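Local coordinates for protein ninB (Enterobacteria phage lambda, PDB 1PC6) that probably takes part in phage genetic recombination, acting at the initiation of genetic exchange much as the host RecFOR proteins do, at residues L53-R58 against K126-A131; C74-A79 against E114-F119; Q82-P87 against I97-S102. All coordinates share one frame; numbering follows the deposited sequence.

Contact 1. Residues L53-R58 against K126-A131; sequences LGDVSR and KWSDEA
D55 and S128 meet because two first torsions turn them to each other. In D55, CG lies beside the backbone N, opposite the carbonyl carbon (chi1 -72°), and the carboxylate reaches off helix 43-59; in S128, OG stands between N and the carbonyl carbon (chi1 65°), which puts the hydroxyl next to that carboxylate. Each oxygen of D55 then has its own task. OD1 accepts the amide of S128, 2.8 Å from S128 N and at 162°, with the N-H arriving from above the carboxylate plane. OD2 accepts a hydrogen bond from the S128 hydroxyl on its syn lone pair, OG to OD2 being 2.8 Å. The case illustrates how a helix start can be satisfied from outside: W127 is the N-cap residue of helix 128-140 and its indole carries no acceptor, while D55 serves the amide that follows it. R58, one turn on, makes a salt bridge to D55 OD2 from the anti side, tilted out of the carboxylate plane, with NH2 2.8 Å away, and probably helps to steady the carboxylate and its charge. The indole lies beside the same helix, its CE3 edge near D55 and CH2 4.1 Å from V56 CG2. Helix 43-59 faces helices 69-80 and 106-122 with L53 and V56, while D55 holds the beginning of helix 128-140 and Q59 bonds the carbonyl of K126 just before it.

Contact 2. Residues C74-A79 against E114-F119; sequences CVFTAA and ELIQAF
F76 reaches from helix 69-80 to L115, I116 and F119 of helix 106-122, the central event in a crossing of two helices within the helical core. The axes of the two segments come within 10.2 Å at an angle of 113°, closer to perpendicular than to antiparallel. A single large side chain from one helix meets three residues of the other. The backbones approach most closely at F76 and I116, whose CA atoms are 6.8 Å apart.

Aromatic contact comes first. F76 and F119 form an offset edge-to-face pair, the edge of F76 directed at the face of F119, with ring centroids 5.2 Å apart and planes at 74°. With CG anti to the backbone N, the F119 side chain heads toward F76, while CG of F76 is anti to the carbonyl carbon and carries its ring out across the gap. W72, a turn before F76, adds its indole against both phenyl rings.

A CH-pi contact occupies one face of F76: I116 CG1 lies 4.1 Å from the ring centroid and 18° off the normal. The CG2 branch of I116 touches the same ring at CE2, so both arms of the isoleucine are engaged. L49, C52 and L53 of helix 43-59 pack against I116, which joins a third helix to the cluster.

Apolar contacts of the leucines complete the account. L89 of the second subunit rests on F76, A79 and F119, so the crossing also belongs to the dimer contact. L115 approaches F76 obliquely, CG standing 3.9 Å from CD1 of the ring, and its CD2 methyl reaches A79 CB at 3.7 Å.

Contact 3. Residues Q82-P87 against I97-S102; sequences QQDVVP and IGQSTS
The open end of a beta hairpin is where D84 and I97 meet, the point at which strands 84-87 and 94-97 separate into their flanking loops. They form an antiparallel hydrogen-bonded pair, with CA atoms 5.1 Å apart. The two bonds are unequal: I97 N gives a nearly straight one to D84 O at 2.6 Å, whereas the return bond from D84 N to I97 O, 2.8 Å long, is weak and bent to 130°. Both residues put their side chains on the same face of the hairpin. V86, two residues on from D84, packs its CG1 3.8 Å from I97 CD1; backbone bonds between V86 and V95 continue the two-stranded sheet.

Past the paired strands, the side chain of Q99 still reaches across to the backbone. Its chain bends at chi2 (-51°), which brings its amide back to the chain just before strand 84-87, where NE2 makes a weak bond to Q82 O at 2.8 Å. The amide also stands across the carboxylate of D84, the planes 83° apart, with NE2 3.9 Å from OD2, too far to count as a bond.

Q83 lies along G98 instead, its NE2 3.7 Å from G98 CA, and its chain runs extended beyond CG to the second subunit, where OE1 accepts the amide of V96. The dimer contact continues along the strand: W62 of the second subunit packs on V86 and gives its indole N-H to the carbonyl of P87.

Followed from the N terminus, the chain enters this region along helix 43-59, whose residues 53-58 wait for a partner 68 positions further on. Helix 69-80 comes next and supplies the first half of contact 2; strand 84-87 then opens contact 3, which strand 94-97 and the loop after it close across nine residues. Helix 106-122 closes contact 2, and the start of helix 128-140 closes contact 1. The three loops are therefore nested, none crossing another. Contacts 1 and 2 touch through L53 and I116, and contacts 2 and 3 through T77 and Q99. Contacts 2 and 3 also reach the second subunit, so helical core and hairpin both meet that chain.

Contact 1. Residues L53-R58 against K126-A131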
loop_
_atom_site.group_PDB
_atom_site.type_symbol
_atom_site.label_atom_id
_atom_site.label_comp_id
_atom_site.label_asym_id
_atom_site.label_seq_id
_atom_site.Cartn_x
_atom_site.Cartn_y
_atom_site.Cartn_z
ATOM N N LEU A 53 -9.779 8.133 -8.534
ATOM C CA LEU A 53 -10.580 7.092 -7.931
ATOM C C LEU A 53 -11.596 7.740 -6.995
ATOM O O LEU A 53 -12.769 7.384 -7.013
ATOM C CB LEU A 53 -9.679 6.117 -7.166
ATOM C CG LEU A 53 -8.614 5.442 -8.035
ATOM C CD1 LEU A 53 -7.852 4.414 -7.225
ATOM C CD2 LEU A 53 -9.271 4.776 -9.224
ATOM N N GLY A 54 -11.149 8.711 -6.203
ATOM C CA GLY A 54 -12.046 9.380 -5.278
ATOM C C GLY A 54 -13.183 10.086 -5.987
ATOM O O GLY A 54 -14.338 9.971 -5.582
ATOM N N ASP A 55 -12.851 10.807 -7.053
ATOM C CA ASP A 55 -13.836 11.544 -7.836
ATOM C C ASP A 55 -14.855 10.601 -8.425
ATOM O O ASP A 55 -16.058 10.815 -8.293
ATOM C CB ASP A 55 -13.156 12.316 -8.970
ATOM C CG ASP A 55 -12.370 13.511 -8.472
ATOM O OD1 ASP A 55 -11.462 13.982 -9.199
ATOM O OD2 ASP A 55 -12.673 13.977 -7.355
ATOM N N VAL A 56 -14.374 9.562 -9.091
ATOM C CA VAL A 56 -15.271 8.590 -9.687
ATOM C C VAL A 56 -16.122 7.998 -8.584
ATOM O O VAL A 56 -17.314 7.776 -8.748
ATOM C CB VAL A 56 -14.492 7.462 -10.365
ATOM C CG1 VAL A 56 -15.440 6.345 -10.764
ATOM C CG2 VAL A 56 -13.760 8.000 -11.576
ATOM N N SER A 57 -15.483 7.755 -7.450
ATOM C CA SER A 57 -16.138 7.182 -6.292
ATOM C C SER A 57 -17.333 8.018 -5.927
ATOM O O SER A 57 -18.444 7.519 -5.780
ATOM C CB SER A 57 -15.168 7.158 -5.115
ATOM O OG SER A 57 -15.782 6.652 -3.944
ATOM N N ARG A 58 -17.082 9.306 -5.777
ATOM C CA ARG A 58 -18.118 10.256 -5.412
ATOM C C ARG A 58 -19.153 10.521 -6.496
ATOM O O ARG A 58 -20.338 10.685 -6.208
ATOM C CB ARG A 58 -17.484 11.603 -5.037
ATOM C CG ARG A 58 -16.947 11.714 -3.619
ATOM C CD ARG A 58 -16.437 13.126 -3.349
ATOM N NE ARG A 58 -15.241 13.432 -4.137
ATOM C CZ ARG A 58 -14.038 12.897 -3.917
ATOM N NH1 ARG A 58 -13.865 12.029 -2.925
ATOM N NH2 ARG A 58 -13.008 13.217 -4.696
ATOM N N LYS A 126 -16.396 15.492 -12.908
ATOM C CA LYS A 126 -15.687 16.746 -12.704
ATOM C C LYS A 126 -14.466 16.364 -11.872
ATOM O O LYS A 126 -14.610 15.833 -10.773
ATOM C CB LYS A 126 -16.553 17.740 -11.928
ATOM C CG LYS A 126 -15.837 19.055 -11.638
ATOM C CD LYS A 126 -16.621 19.958 -10.685
ATOM C CE LYS A 126 -15.786 21.166 -10.242
ATOM N NZ LYS A 126 -15.257 21.951 -11.399
ATOM N N TRP A 127 -13.271 16.612 -12.399
ATOM C CA TRP A 127 -12.036 16.260 -11.698
ATOM C C TRP A 127 -11.657 17.264 -10.627
ATOM O O TRP A 127 -11.429 18.436 -10.918
ATOM C CB TRP A 127 -10.905 16.115 -12.701
ATOM C CG TRP A 127 -11.163 15.023 -13.670
ATOM C CD1 TRP A 127 -11.414 15.149 -15.004
ATOM C CD2 TRP A 127 -11.244 13.625 -13.373
ATOM N NE1 TRP A 127 -11.650 13.913 -15.561
ATOM C CE2 TRP A 127 -11.551 12.959 -14.580
ATOM C CE3 TRP A 127 -11.089 12.870 -12.203
ATOM C CZ2 TRP A 127 -11.705 11.568 -14.651
ATOM C CZ3 TRP A 127 -11.244 11.490 -12.273
ATOM C CH2 TRP A 127 -11.548 10.855 -13.489
ATOM N N SER A 128 -11.577 16.780 -9.388
ATOM C CA SER A 128 -11.276 17.603 -8.210
ATOM C C SER A 128 -9.885 18.204 -8.189
ATOM O O SER A 128 -9.693 19.327 -7.698
ATOM C CB SER A 128 -11.472 16.784 -6.929
ATOM O OG SER A 128 -10.540 15.710 -6.861
ATOM N N ASP A 129 -8.922 17.443 -8.706
ATOM C CA ASP A 129 -7.536 17.872 -8.741
ATOM C C ASP A 129 -7.386 19.100 -9.624
ATOM O O ASP A 129 -6.692 20.048 -9.253
ATOM C CB ASP A 129 -6.655 16.729 -9.238
ATOM C CG ASP A 129 -5.349 16.641 -8.478
ATOM O OD1 ASP A 129 -5.368 16.798 -7.237
ATOM O OD2 ASP A 129 -4.304 16.406 -9.118
ATOM N N GLU A 130 -8.043 19.081 -10.782
ATOM C CA GLU A 130 -8.012 20.220 -11.699
ATOM C C GLU A 130 -8.667 21.424 -11.022
ATOM O O GLU A 130 -8.260 22.562 -11.228
ATOM C CB GLU A 130 -8.804 19.940 -12.978
ATOM C CG GLU A 130 -8.232 18.940 -13.963
ATOM C CD GLU A 130 -9.139 18.805 -15.190
ATOM O OE1 GLU A 130 -8.879 17.930 -16.053
ATOM O OE2 GLU A 130 -10.121 19.585 -15.288
ATOM N N ALA A 131 -9.705 21.162 -10.235
ATOM C CA ALA A 131 -10.428 22.216 -9.536
ATOM C C ALA A 131 -9.511 22.959 -8.571
ATOM O O ALA A 131 -9.524 24.190 -8.507
ATOM C CB ALA A 131 -11.604 21.615 -8.786
#

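Contact 2. Residues C74-A79 against E114-F119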
loop_
_atom_site.group_PDB
_atom_site.type_symbol
_atom_site.label_atom_id
_atom_site.label_comp_id
_atom_site.label_asym_id
_atom_site.label_seq_id
_atom_site.Cartn_x
_atom_site.Cartn_y
_atom_site.Cartn_z
ATOM N N CYS A 74 -9.845 -1.798 -8.052
ATOM C CA CYS A 74 -10.029 -3.192 -8.455
ATOM C C CYS A 74 -10.693 -3.297 -9.824
ATOM O O CYS A 74 -10.154 -3.910 -10.748
ATOM C CB CYS A 74 -10.899 -3.933 -7.436
ATOM S SG CYS A 74 -10.006 -4.764 -6.135
ATOM N N VAL A 75 -11.877 -2.707 -9.930
ATOM C CA VAL A 75 -12.637 -2.728 -11.164
ATOM C C VAL A 75 -11.769 -2.250 -12.317
ATOM O O VAL A 75 -11.692 -2.894 -13.367
ATOM C CB VAL A 75 -13.881 -1.819 -11.065
ATOM C CG1 VAL A 75 -14.734 -1.968 -12.314
ATOM C CG2 VAL A 75 -14.682 -2.160 -9.822
ATOM N N PHE A 76 -11.110 -1.117 -12.123
ATOM C CA PHE A 76 -10.274 -0.594 -13.179
ATOM C C PHE A 76 -9.119 -1.527 -13.459
ATOM O O PHE A 76 -8.866 -1.855 -14.607
ATOM C CB PHE A 76 -9.778 0.811 -12.837
ATOM C CG PHE A 76 -10.805 1.879 -13.077
ATOM C CD1 PHE A 76 -11.339 2.070 -14.344
ATOM C CD2 PHE A 76 -11.261 2.677 -12.030
ATOM C CE1 PHE A 76 -12.321 3.040 -14.571
ATOM C CE2 PHE A 76 -12.243 3.654 -12.243
ATOM C CZ PHE A 76 -12.775 3.835 -13.516
ATOM N N THR A 77 -8.424 -1.979 -12.425
ATOM C CA THR A 77 -7.307 -2.891 -12.639
ATOM C C THR A 77 -7.806 -4.184 -13.281
ATOM O O THR A 77 -7.124 -4.783 -14.108
ATOM C CB THR A 77 -6.620 -3.223 -11.323
ATOM O OG1 THR A 77 -6.046 -2.031 -10.775
ATOM C CG2 THR A 77 -5.531 -4.250 -11.539
ATOM N N ALA A 78 -9.006 -4.608 -12.903
ATOM C CA ALA A 78 -9.585 -5.827 -13.449
ATOM C C ALA A 78 -9.765 -5.718 -14.952
ATOM O O ALA A 78 -9.700 -6.714 -15.659
ATOM C CB ALA A 78 -10.921 -6.109 -12.791
ATOM N N ALA A 79 -9.994 -4.501 -15.433
ATOM C CA ALA A 79 -10.197 -4.245 -16.862
ATOM C C ALA A 79 -8.911 -4.364 -17.692
ATOM O O ALA A 79 -8.959 -4.499 -18.915
ATOM C CB ALA A 79 -10.820 -2.858 -17.060
ATOM N N GLU A 114 -4.941 6.169 -17.634
ATOM C CA GLU A 114 -5.604 6.532 -18.887
ATOM C C GLU A 114 -7.026 5.970 -18.860
ATOM O O GLU A 114 -8.001 6.658 -19.202
ATOM C CB GLU A 114 -4.815 5.964 -20.094
ATOM N N LEU A 115 -7.131 4.713 -18.440
ATOM C CA LEU A 115 -8.419 4.062 -18.345
ATOM C C LEU A 115 -9.315 4.883 -17.419
ATOM O O LEU A 115 -10.407 5.317 -17.812
ATOM C CB LEU A 115 -8.257 2.656 -17.785
ATOM C CG LEU A 115 -9.558 1.860 -17.762
ATOM C CD1 LEU A 115 -10.182 1.867 -19.137
ATOM C CD2 LEU A 115 -9.277 0.446 -17.312
ATOM N N ILE A 116 -8.846 5.100 -16.191
ATOM C CA ILE A 116 -9.606 5.873 -15.219
ATOM C C ILE A 116 -10.027 7.241 -15.760
ATOM O O ILE A 116 -11.176 7.654 -15.600
ATOM C CB ILE A 116 -8.803 6.096 -13.938
ATOM C CG1 ILE A 116 -8.212 4.772 -13.454
ATOM C CG2 ILE A 116 -9.710 6.704 -12.875
ATOM C CD1 ILE A 116 -7.407 4.911 -12.188
ATOM N N GLN A 117 -9.099 7.941 -16.404
ATOM C CA GLN A 117 -9.388 9.266 -16.953
ATOM C C GLN A 117 -10.406 9.180 -18.083
ATOM O O GLN A 117 -11.327 9.991 -18.156
ATOM C CB GLN A 117 -8.089 9.932 -17.451
ATOM N N ALA A 118 -10.238 8.190 -18.957
ATOM C CA ALA A 118 -11.147 7.990 -20.083
ATOM C C ALA A 118 -12.557 7.624 -19.591
ATOM O O ALA A 118 -13.562 8.170 -20.065
ATOM C CB ALA A 118 -10.604 6.896 -20.993
ATOM N N PHE A 119 -12.620 6.699 -18.636
ATOM C CA PHE A 119 -13.886 6.271 -18.070
ATOM C C PHE A 119 -14.632 7.446 -17.454
ATOM O O PHE A 119 -15.798 7.671 -17.751
ATOM C CB PHE A 119 -13.660 5.220 -16.988
ATOM C CG PHE A 119 -14.909 4.849 -16.257
ATOM C CD1 PHE A 119 -15.808 3.954 -16.804
ATOM C CD2 PHE A 119 -15.212 5.429 -15.042
ATOM C CE1 PHE A 119 -16.998 3.642 -16.143
ATOM C CE2 PHE A 119 -16.392 5.126 -14.383
ATOM C CZ PHE A 119 -17.288 4.231 -14.933
#

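Contact 3. Residues Q82-P87 against I97-S102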
loop_
_atom_site.group_PDB
_atom_site.type_symbol
_atom_site.label_atom_id
_atom_site.label_comp_id
_atom_site.label_asym_id
_atom_site.label_seq_id
_atom_site.Cartn_x
_atom_site.Cartn_y
_atom_site.Cartn_z
ATOM N N GLN A 82 -6.382 -9.701 -15.869
ATOM C CA GLN A 82 -7.304 -10.681 -15.287
ATOM C C GLN A 82 -6.991 -10.954 -13.840
ATOM O O GLN A 82 -5.834 -11.128 -13.476
ATOM C CB GLN A 82 -7.231 -12.013 -16.020
ATOM C CG GLN A 82 -7.583 -11.955 -17.482
ATOM C CD GLN A 82 -8.159 -13.271 -17.965
ATOM O OE1 GLN A 82 -7.618 -14.338 -17.661
ATOM N NE2 GLN A 82 -9.261 -13.206 -18.717
ATOM N N GLN A 83 -8.026 -11.015 -13.018
ATOM C CA GLN A 83 -7.836 -11.282 -11.603
ATOM C C GLN A 83 -7.414 -12.729 -11.427
ATOM O O GLN A 83 -7.963 -13.597 -12.094
ATOM C CB GLN A 83 -9.139 -11.041 -10.851
ATOM C CG GLN A 83 -9.596 -9.606 -10.868
ATOM C CD GLN A 83 -10.689 -9.354 -9.863
ATOM O OE1 GLN A 83 -11.781 -9.908 -9.970
ATOM N NE2 GLN A 83 -10.400 -8.524 -8.871
ATOM N N ASP A 84 -6.447 -12.998 -10.550
ATOM C CA ASP A 84 -6.019 -14.382 -10.326
ATOM C C ASP A 84 -6.933 -15.079 -9.328
ATOM O O ASP A 84 -7.539 -14.435 -8.490
ATOM C CB ASP A 84 -4.571 -14.450 -9.816
ATOM C CG ASP A 84 -3.553 -14.295 -10.931
ATOM O OD1 ASP A 84 -3.916 -14.543 -12.098
ATOM O OD2 ASP A 84 -2.386 -13.943 -10.654
ATOM N N VAL A 85 -7.042 -16.396 -9.427
ATOM C CA VAL A 85 -7.887 -17.154 -8.513
ATOM C C VAL A 85 -7.032 -18.150 -7.763
ATOM O O VAL A 85 -6.122 -18.729 -8.340
ATOM C CB VAL A 85 -8.966 -17.940 -9.261
ATOM C CG1 VAL A 85 -9.772 -18.769 -8.278
ATOM C CG2 VAL A 85 -9.867 -16.985 -10.015
ATOM N N VAL A 86 -7.334 -18.377 -6.490
ATOM C CA VAL A 86 -6.539 -19.316 -5.709
ATOM C C VAL A 86 -7.383 -20.020 -4.626
ATOM O O VAL A 86 -8.434 -19.512 -4.231
ATOM C CB VAL A 86 -5.343 -18.556 -5.094
ATOM C CG1 VAL A 86 -5.807 -17.699 -3.923
ATOM C CG2 VAL A 86 -4.257 -19.520 -4.706
ATOM N N PRO A 87 -6.949 -21.214 -4.158
ATOM C CA PRO A 87 -7.691 -21.956 -3.127
ATOM C C PRO A 87 -7.705 -21.231 -1.793
ATOM O O PRO A 87 -6.678 -20.723 -1.360
ATOM C CB PRO A 87 -6.934 -23.275 -3.036
ATOM C CG PRO A 87 -6.370 -23.440 -4.400
ATOM C CD PRO A 87 -5.888 -22.059 -4.733
ATOM N N ILE A 97 -8.083 -12.835 -6.492
ATOM C CA ILE A 97 -7.201 -11.738 -6.147
ATOM C C ILE A 97 -6.949 -10.805 -7.313
ATOM O O ILE A 97 -6.640 -11.255 -8.420
ATOM C CB ILE A 97 -5.828 -12.275 -5.680
ATOM C CG1 ILE A 97 -6.029 -13.320 -4.577
ATOM C CG2 ILE A 97 -4.917 -11.115 -5.256
ATOM C CD1 ILE A 97 -4.763 -14.010 -4.163
ATOM N N GLY A 98 -7.069 -9.504 -7.056
ATOM C CA GLY A 98 -6.814 -8.524 -8.095
ATOM C C GLY A 98 -5.309 -8.328 -8.256
ATOM O O GLY A 98 -4.523 -8.878 -7.479
ATOM N N GLN A 99 -4.899 -7.554 -9.260
ATOM C CA GLN A 99 -3.477 -7.309 -9.491
ATOM C C GLN A 99 -2.997 -6.141 -8.653
ATOM O O GLN A 99 -3.740 -5.190 -8.419
ATOM C CB GLN A 99 -3.213 -7.003 -10.965
ATOM C CG GLN A 99 -3.611 -8.118 -11.913
ATOM C CD GLN A 99 -3.043 -9.461 -11.505
ATOM O OE1 GLN A 99 -1.864 -9.573 -11.162
ATOM N NE2 GLN A 99 -3.879 -10.493 -11.552
ATOM N N SER A 100 -1.747 -6.212 -8.210
ATOM C CA SER A 100 -1.162 -5.161 -7.390
ATOM C C SER A 100 -0.775 -3.941 -8.211
ATOM O O SER A 100 0.007 -4.040 -9.163
ATOM C CB SER A 100 0.074 -5.695 -6.664
ATOM O OG SER A 100 0.728 -4.659 -5.955
ATOM N N THR A 101 -1.330 -2.791 -7.843
ATOM C CA THR A 101 -1.023 -1.547 -8.534
ATOM C C THR A 101 0.425 -1.158 -8.229
ATOM O O THR A 101 1.094 -0.529 -9.044
ATOM C CB THR A 101 -1.965 -0.437 -8.077
ATOM O OG1 THR A 101 -1.959 -0.366 -6.644
ATOM C CG2 THR A 101 -3.378 -0.719 -8.580
ATOM N N SER A 102 0.899 -1.554 -7.050
ATOM C CA SER A 102 2.268 -1.286 -6.613
ATOM C C SER A 102 3.258 -1.996 -7.536
ATOM O O SER A 102 4.204 -1.388 -8.041
ATOM C CB SER A 102 2.475 -1.791 -5.181
ATOM O OG SER A 102 1.490 -1.265 -4.305
#